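Local coordinates for protein aminopeptidase C (Lactobacillus rhamnosus, PDB 4K7C) that is a cysteine peptidase of the papain-like clan that probably removes amino acids from the N-terminal ends of peptides, working in a six-chain assembly, at residues E113-T118 against K182-L187; V128-A133 against A437-M442; T134-G139 against G174-K179. All coordinates share one frame; numbering follows the deposited sequence.

Interaction 1. Residues E113-T118 against K182-L187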
loop_
_atom_site.group_PDB
_atom_site.type_symbol
_atom_site.label_atom_id
_atom_site.label_comp_id
_atom_site.label_asym_id
_atom_site.label_seq_id
_atom_site.Cartn_x
_atom_site.Cartn_y
_atom_site.Cartn_z
ATOM N N GLU A 113 2.039 -41.505 25.225
ATOM C CA GLU A 113 1.372 -42.764 25.587
ATOM C C GLU A 113 1.280 -43.645 24.335
ATOM O O GLU A 113 1.414 -44.896 24.406
ATOM C CB GLU A 113 0.005 -42.515 26.243
ATOM C CG GLU A 113 0.127 -41.986 27.675
ATOM C CD GLU A 113 0.779 -43.011 28.594
ATOM O OE1 GLU A 113 0.436 -44.224 28.391
ATOM O OE2 GLU A 113 1.602 -42.635 29.467
ATOM N N ASN A 114 1.055 -43.022 23.188
ATOM C CA ASN A 114 1.065 -43.782 21.909
ATOM C C ASN A 114 2.411 -44.356 21.549
ATOM O O ASN A 114 2.501 -45.508 21.039
ATOM C CB ASN A 114 0.463 -42.965 20.756
ATOM C CG ASN A 114 -1.052 -42.989 20.773
ATOM O OD1 ASN A 114 -1.655 -43.912 21.301
ATOM N ND2 ASN A 114 -1.697 -41.968 20.176
ATOM N N VAL A 115 3.474 -43.605 21.822
ATOM C CA VAL A 115 4.794 -44.053 21.617
ATOM C C VAL A 115 5.135 -45.233 22.561
ATOM O O VAL A 115 5.793 -46.219 22.126
ATOM C CB VAL A 115 5.841 -42.934 21.905
ATOM C CG1 VAL A 115 7.220 -43.468 21.901
ATOM C CG2 VAL A 115 5.761 -41.856 20.802
ATOM N N LEU A 116 4.741 -45.112 23.820
ATOM C CA LEU A 116 4.931 -46.205 24.794
ATOM C C LEU A 116 4.197 -47.508 24.299
ATOM O O LEU A 116 4.789 -48.574 24.288
ATOM C CB LEU A 116 4.496 -45.766 26.189
ATOM C CG LEU A 116 5.542 -44.823 26.771
ATOM C CD1 LEU A 116 5.046 -44.209 28.064
ATOM C CD2 LEU A 116 6.886 -45.472 27.026
ATOM N N LYS A 117 2.961 -47.363 23.888
ATOM C CA LYS A 117 2.156 -48.441 23.484
ATOM C C LYS A 117 2.689 -49.133 22.240
ATOM O O LYS A 117 2.473 -50.298 22.092
ATOM C CB LYS A 117 0.738 -47.997 23.207
ATOM C CG LYS A 117 -0.140 -48.021 24.445
ATOM C CD LYS A 117 -1.384 -47.154 24.292
ATOM C CE LYS A 117 -2.248 -47.594 23.120
ATOM N NZ LYS A 117 -3.507 -46.788 23.107
ATOM N N THR A 118 3.445 -48.438 21.399
ATOM C CA THR A 118 3.946 -49.024 20.161
ATOM C C THR A 118 5.428 -49.185 20.236
ATOM O O THR A 118 6.091 -49.428 19.245
ATOM C CB THR A 118 3.536 -48.123 18.944
ATOM O OG1 THR A 118 4.035 -46.809 19.151
ATOM C CG2 THR A 118 2.029 -48.120 18.753
ATOM N N LYS A 182 12.102 -36.093 19.667
ATOM C CA LYS A 182 13.282 -36.288 20.434
ATOM C C LYS A 182 12.933 -37.128 21.650
ATOM O O LYS A 182 13.669 -38.034 22.021
ATOM C CB LYS A 182 13.846 -34.973 20.916
ATOM C CG LYS A 182 15.009 -35.149 21.856
ATOM C CD LYS A 182 15.590 -33.833 22.297
ATOM C CE LYS A 182 16.906 -34.086 23.051
ATOM N NZ LYS A 182 16.535 -34.399 24.403
ATOM N N ASP A 183 11.857 -36.741 22.300
ATOM C CA ASP A 183 11.372 -37.518 23.468
ATOM C C ASP A 183 10.919 -38.956 23.093
ATOM O O ASP A 183 11.064 -39.904 23.908
ATOM C CB ASP A 183 10.250 -36.763 24.155
ATOM C CG ASP A 183 10.713 -35.545 24.907
ATOM O OD1 ASP A 183 11.930 -35.407 25.222
ATOM O OD2 ASP A 183 9.805 -34.722 25.219
ATOM N N ALA A 184 10.367 -39.161 21.894
ATOM C CA ALA A 184 10.001 -40.493 21.425
ATOM C C ALA A 184 11.231 -41.367 21.346
ATOM O O ALA A 184 11.204 -42.538 21.695
ATOM C CB ALA A 184 9.331 -40.432 20.048
ATOM N N VAL A 185 12.357 -40.810 20.916
ATOM C CA VAL A 185 13.607 -41.569 20.928
ATOM C C VAL A 185 13.939 -42.128 22.324
ATOM O O VAL A 185 14.252 -43.318 22.503
ATOM C CB VAL A 185 14.821 -40.734 20.494
ATOM C CG1 VAL A 185 16.046 -41.618 20.448
ATOM C CG2 VAL A 185 14.648 -40.108 19.091
ATOM N N THR A 186 13.837 -41.249 23.310
ATOM C CA THR A 186 14.203 -41.537 24.682
ATOM C C THR A 186 13.213 -42.581 25.232
ATOM O O THR A 186 13.621 -43.560 25.882
ATOM C CB THR A 186 14.106 -40.265 25.542
ATOM O OG1 THR A 186 14.995 -39.251 25.020
ATOM C CG2 THR A 186 14.448 -40.525 26.945
ATOM N N LEU A 187 11.943 -42.404 24.949
ATOM C CA LEU A 187 10.886 -43.325 25.436
ATOM C C LEU A 187 11.031 -44.748 24.861
ATOM O O LEU A 187 10.965 -45.793 25.623
ATOM C CB LEU A 187 9.477 -42.802 25.207
ATOM C CG LEU A 187 8.997 -41.561 25.998
ATOM C CD1 LEU A 187 7.628 -41.129 25.463
ATOM C CD2 LEU A 187 8.907 -41.837 27.475
#
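Val115 and Leu116 of helix 96-117 meet Ala184 and Leu187 of helix 170-192 mainly through apolar side-chain carbons. The two short segments run in broadly the same direction, with axes 9.7 Å apart at closest approach and a signed crossing angle of -36°. At the start of the first segment, the CB of Glu113 points away from the partner helix, and its OE2 forms a salt bridge with Lys204 of helix 197-219. Asn114 packs instead on Leu131 of helix 126-133. Val115 follows, its CB directed toward the partner helix and both prongs of its isopropyl group in use. CG1 lies anti to the backbone N (chi1 171°) and comes to 4.1 Å from Leu187 CB, while CG2 approaches Ala184 CB at 3.9 Å. With only a methyl at Ala184, the backbones come close here: Val115 CA and Ala184 CA are 6.3 Å apart. Leu116 arrives from a neighbouring flank of its helix and crosses Leu187 at about a right angle, its CD2 being 4.1 Å from Leu187 CB. Leu187 CB is thereby touched by two residues of the first segment. Thr118 then leaves the helical conformation, and its hydroxyl OG1 donates to Asn114 O at 2.8 Å, tying the side chain back to the last turn. Other elements complete the setting: Met207 of helix 197-219 touches Leu187, Leu132 of helix 126-133 touches Ala184, and Tyr357 of a second subunit also packs on Ala184. Since no hydrogen bond or salt bridge crosses between the two segments, their match is one of shape and burial of apolar surface, while Glu113 OE2 and Thr118 OG1 find their partners outside helix 170-192.

Interaction 2. Residues V128-A133 against A437-M442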
loop_
_atom_site.group_PDB
_atom_site.type_symbol
_atom_site.label_atom_id
_atom_site.label_comp_id
_atom_site.label_asym_id
_atom_site.label_seq_id
_atom_site.Cartn_x
_atom_site.Cartn_y
_atom_site.Cartn_z
ATOM N N VAL A 128 3.771 -46.777 13.644
ATOM C CA VAL A 128 4.800 -45.969 14.307
ATOM C C VAL A 128 5.130 -44.810 13.365
ATOM O O VAL A 128 5.178 -43.642 13.772
ATOM C CB VAL A 128 6.052 -46.753 14.761
ATOM C CG1 VAL A 128 7.096 -45.812 15.309
ATOM C CG2 VAL A 128 5.586 -47.774 15.831
ATOM N N ALA A 129 5.190 -45.129 12.055
ATOM C CA ALA A 129 5.509 -44.051 11.079
ATOM C C ALA A 129 4.415 -43.009 11.093
ATOM O O ALA A 129 4.722 -41.825 11.004
ATOM C CB ALA A 129 5.662 -44.582 9.682
ATOM N N PHE A 130 3.169 -43.428 11.214
ATOM C CA PHE A 130 2.013 -42.469 11.218
ATOM C C PHE A 130 2.029 -41.515 12.409
ATOM O O PHE A 130 1.839 -40.293 12.269
ATOM C CB PHE A 130 0.742 -43.300 11.200
ATOM C CG PHE A 130 -0.496 -42.479 11.176
ATOM C CD1 PHE A 130 -0.953 -41.964 10.001
ATOM C CD2 PHE A 130 -1.145 -42.184 12.348
ATOM C CE1 PHE A 130 -2.080 -41.190 9.978
ATOM C CE2 PHE A 130 -2.291 -41.420 12.331
ATOM C CZ PHE A 130 -2.737 -40.920 11.138
ATOM N N LEU A 131 2.284 -42.079 13.578
ATOM C CA LEU A 131 2.589 -41.304 14.787
ATOM C C LEU A 131 3.668 -40.250 14.659
ATOM O O LEU A 131 3.484 -39.110 15.080
ATOM C CB LEU A 131 3.094 -42.252 15.874
ATOM C CG LEU A 131 2.129 -42.638 16.944
ATOM C CD1 LEU A 131 2.902 -43.513 17.951
ATOM C CD2 LEU A 131 1.532 -41.383 17.634
ATOM N N LEU A 132 4.807 -40.651 14.103
ATOM C CA LEU A 132 5.989 -39.790 14.078
ATOM C C LEU A 132 5.845 -38.747 12.974
ATOM O O LEU A 132 6.517 -37.696 13.044
ATOM C CB LEU A 132 7.248 -40.572 13.908
ATOM C CG LEU A 132 7.508 -41.475 15.076
ATOM C CD1 LEU A 132 8.668 -42.408 14.791
ATOM C CD2 LEU A 132 7.808 -40.684 16.345
ATOM N N ALA A 133 5.048 -39.072 11.968
ATOM C CA ALA A 133 4.876 -38.142 10.839
ATOM C C ALA A 133 4.122 -36.890 11.305
ATOM O O ALA A 133 4.417 -35.803 10.837
ATOM C CB ALA A 133 4.177 -38.802 9.654
ATOM N N ALA A 437 -8.851 -47.853 11.169
ATOM C CA ALA A 437 -7.405 -47.658 11.131
ATOM C C ALA A 437 -7.013 -46.170 11.374
ATOM O O ALA A 437 -7.718 -45.265 11.078
ATOM C CB ALA A 437 -6.869 -48.135 9.750
ATOM N N PRO A 438 -5.782 -45.898 11.869
ATOM C CA PRO A 438 -5.409 -44.498 12.226
ATOM C C PRO A 438 -5.507 -43.469 11.073
ATOM O O PRO A 438 -5.785 -42.261 11.273
ATOM C CB PRO A 438 -3.954 -44.645 12.698
ATOM C CG PRO A 438 -3.862 -46.056 13.185
ATOM C CD PRO A 438 -4.782 -46.879 12.331
ATOM N N TRP A 439 -5.217 -43.986 9.888
ATOM C CA TRP A 439 -5.091 -43.234 8.625
ATOM C C TRP A 439 -6.441 -43.306 7.907
ATOM O O TRP A 439 -6.558 -42.935 6.738
ATOM C CB TRP A 439 -3.975 -43.903 7.741
ATOM C CG TRP A 439 -4.009 -45.400 7.723
ATOM C CD1 TRP A 439 -4.809 -46.204 6.974
ATOM C CD2 TRP A 439 -3.245 -46.254 8.545
ATOM N NE1 TRP A 439 -4.585 -47.543 7.291
ATOM C CE2 TRP A 439 -3.573 -47.590 8.208
ATOM C CE3 TRP A 439 -2.273 -46.028 9.513
ATOM C CZ2 TRP A 439 -3.030 -48.674 8.886
ATOM C CZ3 TRP A 439 -1.702 -47.110 10.132
ATOM C CH2 TRP A 439 -2.088 -48.406 9.840
ATOM N N ASP A 440 -7.472 -43.820 8.569
ATOM C CA ASP A 440 -8.837 -43.681 7.987
ATOM C C ASP A 440 -9.202 -42.253 7.672
ATOM O O ASP A 440 -8.857 -41.321 8.401
ATOM C CB ASP A 440 -9.918 -44.272 8.931
ATOM C CG ASP A 440 -11.250 -44.494 8.210
ATOM O OD1 ASP A 440 -12.082 -43.549 8.169
ATOM O OD2 ASP A 440 -11.460 -45.652 7.786
ATOM N N PRO A 441 -9.996 -42.018 6.568
ATOM C CA PRO A 441 -10.323 -40.644 6.350
ATOM C C PRO A 441 -11.147 -39.974 7.390
ATOM O O PRO A 441 -11.099 -38.778 7.444
ATOM C CB PRO A 441 -11.152 -40.635 5.073
ATOM C CG PRO A 441 -11.216 -42.003 4.625
ATOM C CD PRO A 441 -10.281 -42.850 5.385
HETATM N N MSE A 442 -11.947 -40.688 8.148
HETATM C CA MSE A 442 -12.711 -40.062 9.238
HETATM C C MSE A 442 -11.902 -39.819 10.503
HETATM O O MSE A 442 -12.464 -39.384 11.530
HETATM C CB MSE A 442 -13.861 -41.044 9.555
HETATM C CG MSE A 442 -14.955 -41.099 8.462
HETATM SE SE MSE A 442 -15.870 -39.511 7.928
HETATM C CE MSE A 442 -15.088 -39.352 6.135
#
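Phe130, on helix 126-133, projects its ring onto Pro438 and Trp439 in the loop after strand 434-436. The contact joins this helix to the start of the C-terminal tail, which in the related PepC and bleomycin hydrolase enzymes reaches the active-site cleft. The CB of Phe130 points toward that loop, with CG anti to the backbone N (chi1 -179°), and from there the ring reaches the turn. Beyond CG the two sides of the ring part company. On one side, CD1 lies at the edge of the Trp439 indole, near the indole plane, and Phe130 CE1 comes to 3.9 Å from Trp439 CA and 4.0 Å from Trp439 CB. On the other, CD2 and CE2 run past the proline, with Phe130 CE2 only 3.6 Å from Pro438 CB. Pro438 CB sits 4.1 Å from the centroid of the Phe130 ring and 30° off its normal, an off-centre CH-pi contact. Trp439 N also lies over one face. At the tip, Phe130 CZ is 3.3 Å from Pro438 O. The surface receiving the ring is a type I beta turn from Ala437 to Asp440, closed by Asp440 N to Ala437 O at 2.9 Å. An Asx turn follows directly, in which Asp440 OD1 accepts from Met442 N at 2.9 Å. Ala437 CB and Pro438 CD lie over one face of the indole, which also has a cation-pi partner in Arg126. The contact between the segments is thus one of dispersion and CH-pi attraction, without a hydrogen bond, made by a ring that remains largely exposed against a turn shaped by its own backbone bonds.

Interaction 3. Residues T134-G139 against G174-K179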
loop_
_atom_site.group_PDB
_atom_site.type_symbol
_atom_site.label_atom_id
_atom_site.label_comp_id
_atom_site.label_asym_id
_atom_site.label_seq_id
_atom_site.Cartn_x
_atom_site.Cartn_y
_atom_site.Cartn_z
ATOM N N THR A 134 3.202 -37.052 12.272
ATOM C CA THR A 134 2.433 -35.947 12.761
ATOM C C THR A 134 2.256 -36.021 14.274
ATOM O O THR A 134 1.171 -36.427 14.756
ATOM C CB THR A 134 1.065 -35.851 12.085
ATOM O OG1 THR A 134 1.194 -36.076 10.690
ATOM C CG2 THR A 134 0.503 -34.516 12.262
ATOM N N PRO A 135 3.330 -35.741 15.033
ATOM C CA PRO A 135 3.171 -35.978 16.490
ATOM C C PRO A 135 1.979 -35.290 17.144
ATOM O O PRO A 135 1.240 -35.914 17.914
ATOM C CB PRO A 135 4.521 -35.480 17.064
ATOM C CG PRO A 135 5.459 -35.605 15.942
ATOM C CD PRO A 135 4.656 -35.178 14.759
ATOM N N GLN A 136 1.763 -34.028 16.829
ATOM C CA GLN A 136 0.520 -33.373 17.094
ATOM C C GLN A 136 0.233 -32.399 15.969
ATOM O O GLN A 136 1.087 -32.174 15.120
ATOM C CB GLN A 136 0.557 -32.687 18.436
ATOM C CG GLN A 136 1.724 -31.710 18.572
ATOM C CD GLN A 136 1.396 -30.324 18.029
ATOM O OE1 GLN A 136 0.336 -29.728 18.314
ATOM N NE2 GLN A 136 2.281 -29.809 17.241
ATOM N N GLN A 137 -0.940 -31.811 15.980
ATOM C CA GLN A 137 -1.278 -30.762 15.043
ATOM C C GLN A 137 -2.369 -29.898 15.632
ATOM O O GLN A 137 -2.928 -30.200 16.680
ATOM C CB GLN A 137 -1.720 -31.395 13.719
ATOM C CG GLN A 137 -2.935 -32.315 13.806
ATOM C CD GLN A 137 -3.273 -32.995 12.479
ATOM O OE1 GLN A 137 -3.676 -32.342 11.566
ATOM N NE2 GLN A 137 -3.119 -34.321 12.405
ATOM N N ASP A 138 -2.693 -28.825 14.941
ATOM C CA ASP A 138 -3.770 -27.906 15.381
ATOM C C ASP A 138 -5.154 -28.479 15.354
ATOM O O ASP A 138 -5.946 -28.111 16.201
ATOM C CB ASP A 138 -3.783 -26.582 14.597
ATOM C CG ASP A 138 -2.596 -25.663 14.907
ATOM O OD1 ASP A 138 -1.669 -25.955 15.707
ATOM O OD2 ASP A 138 -2.514 -24.577 14.255
ATOM N N GLY A 139 -5.476 -29.328 14.356
ATOM C CA GLY A 139 -6.805 -29.793 14.174
ATOM C C GLY A 139 -7.355 -30.804 15.177
ATOM O O GLY A 139 -6.602 -31.495 15.907
ATOM N N GLY A 174 6.296 -26.498 14.829
ATOM C CA GLY A 174 7.637 -26.995 14.446
ATOM C C GLY A 174 8.477 -27.392 15.644
ATOM O O GLY A 174 9.097 -28.458 15.703
ATOM N N LEU A 175 8.510 -26.537 16.664
ATOM C CA LEU A 175 9.359 -26.785 17.853
ATOM C C LEU A 175 8.746 -27.858 18.732
ATOM O O LEU A 175 9.470 -28.746 19.177
ATOM C CB LEU A 175 9.533 -25.492 18.704
ATOM C CG LEU A 175 10.414 -25.620 19.952
ATOM C CD1 LEU A 175 11.824 -26.027 19.545
ATOM C CD2 LEU A 175 10.349 -24.287 20.749
ATOM N N LEU A 176 7.421 -27.895 18.809
ATOM C CA LEU A 176 6.823 -28.890 19.697
ATOM C C LEU A 176 6.992 -30.298 19.052
ATOM O O LEU A 176 7.280 -31.280 19.742
ATOM C CB LEU A 176 5.376 -28.557 20.024
ATOM C CG LEU A 176 4.633 -29.544 20.943
ATOM C CD1 LEU A 176 5.387 -29.632 22.253
ATOM C CD2 LEU A 176 3.242 -29.002 21.099
ATOM N N ASN A 177 6.827 -30.357 17.743
ATOM C CA ASN A 177 6.990 -31.634 17.034
ATOM C C ASN A 177 8.407 -32.135 17.184
ATOM O O ASN A 177 8.636 -33.331 17.381
ATOM C CB ASN A 177 6.543 -31.472 15.569
ATOM C CG ASN A 177 5.081 -31.475 15.420
ATOM O OD1 ASN A 177 4.305 -31.802 16.351
ATOM N ND2 ASN A 177 4.631 -31.096 14.254
ATOM N N LEU A 178 9.367 -31.212 17.152
ATOM C CA LEU A 178 10.775 -31.592 17.281
ATOM C C LEU A 178 10.999 -32.180 18.664
ATOM O O LEU A 178 11.547 -33.290 18.858
ATOM C CB LEU A 178 11.631 -30.402 17.063
ATOM C CG LEU A 178 13.074 -30.437 17.569
ATOM C CD1 LEU A 178 13.851 -31.630 17.031
ATOM C CD2 LEU A 178 13.831 -29.145 17.307
ATOM N N LYS A 179 10.452 -31.462 19.645
ATOM C CA LYS A 179 10.551 -31.889 21.070
ATOM C C LYS A 179 9.929 -33.311 21.258
ATOM O O LYS A 179 10.547 -34.216 21.884
ATOM C CB LYS A 179 9.857 -30.859 21.985
ATOM C CG LYS A 179 9.823 -31.233 23.463
ATOM C CD LYS A 179 11.179 -31.442 24.081
ATOM C CE LYS A 179 11.178 -31.339 25.604
ATOM N NZ LYS A 179 10.188 -32.181 26.201
HETATM O O HOH W 1 1.992 -30.870 12.997
#
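Asn177 OD1 is the polar focus for Gln136, accepting two hydrogen bonds. Gln136 NE2 donates to Asn177 OD1 at 3.0 Å, fairly straight at 159°. It comes from above the Asn177 carbonyl plane, 49° out of it. Gln136 N adds a weak bond to Asn177 OD1 at 3.4 Å. The bend at chi2 of Gln136 (86°) turns its amide to Asn177. A water extends the link, donating to Gln136 O at 2.7 Å and accepting from Asn177 ND2 at 2.9 Å, so both ends of the asparagine amide are engaged. Outside the two segments, Gln136 OE1 takes a bond from Lys104 and NE2 gives another to Asn173 OD1. Van der Waals contacts accompany these: Leu176 CD2 lies 3.8 Å from Gln136 CD, and Pro135 CD is 3.7 Å from Asn177 OD1. Shortening Gln136 to an alanine would probably leave Asn177 OD1 with just the weak backbone donor from this loop and deprive Lys104 of an amide acceptor. The loop between helices 126-133 and 142-152 is thus seated on helix 170-192, with helix 96-117 touching both partners through Phe111 on Pro135 and Ser108 on Leu176.

The three contacts form a compact group, their centres 14 to 15 Å apart, on the same side of the chain's centre. Interactions 1 and 3 share helix 170-192, meeting it at successive stretches. Interactions 2 and 3 adjoin where helix 126-133 passes into its following loop. Interactions 1 and 2 touch directly, Asn114 CB lying 3.7 Å from Leu131 CD2. Along the chain interaction 3 is nested within the loops closed by both others, whereas interactions 1 and 2 alternate. Interaction 2 alone brings in the chain's C-terminal part, more than 300 residues on, beside the helices joined by the other two. All three border the second subunit, placing this helical region at an interface of the assembly.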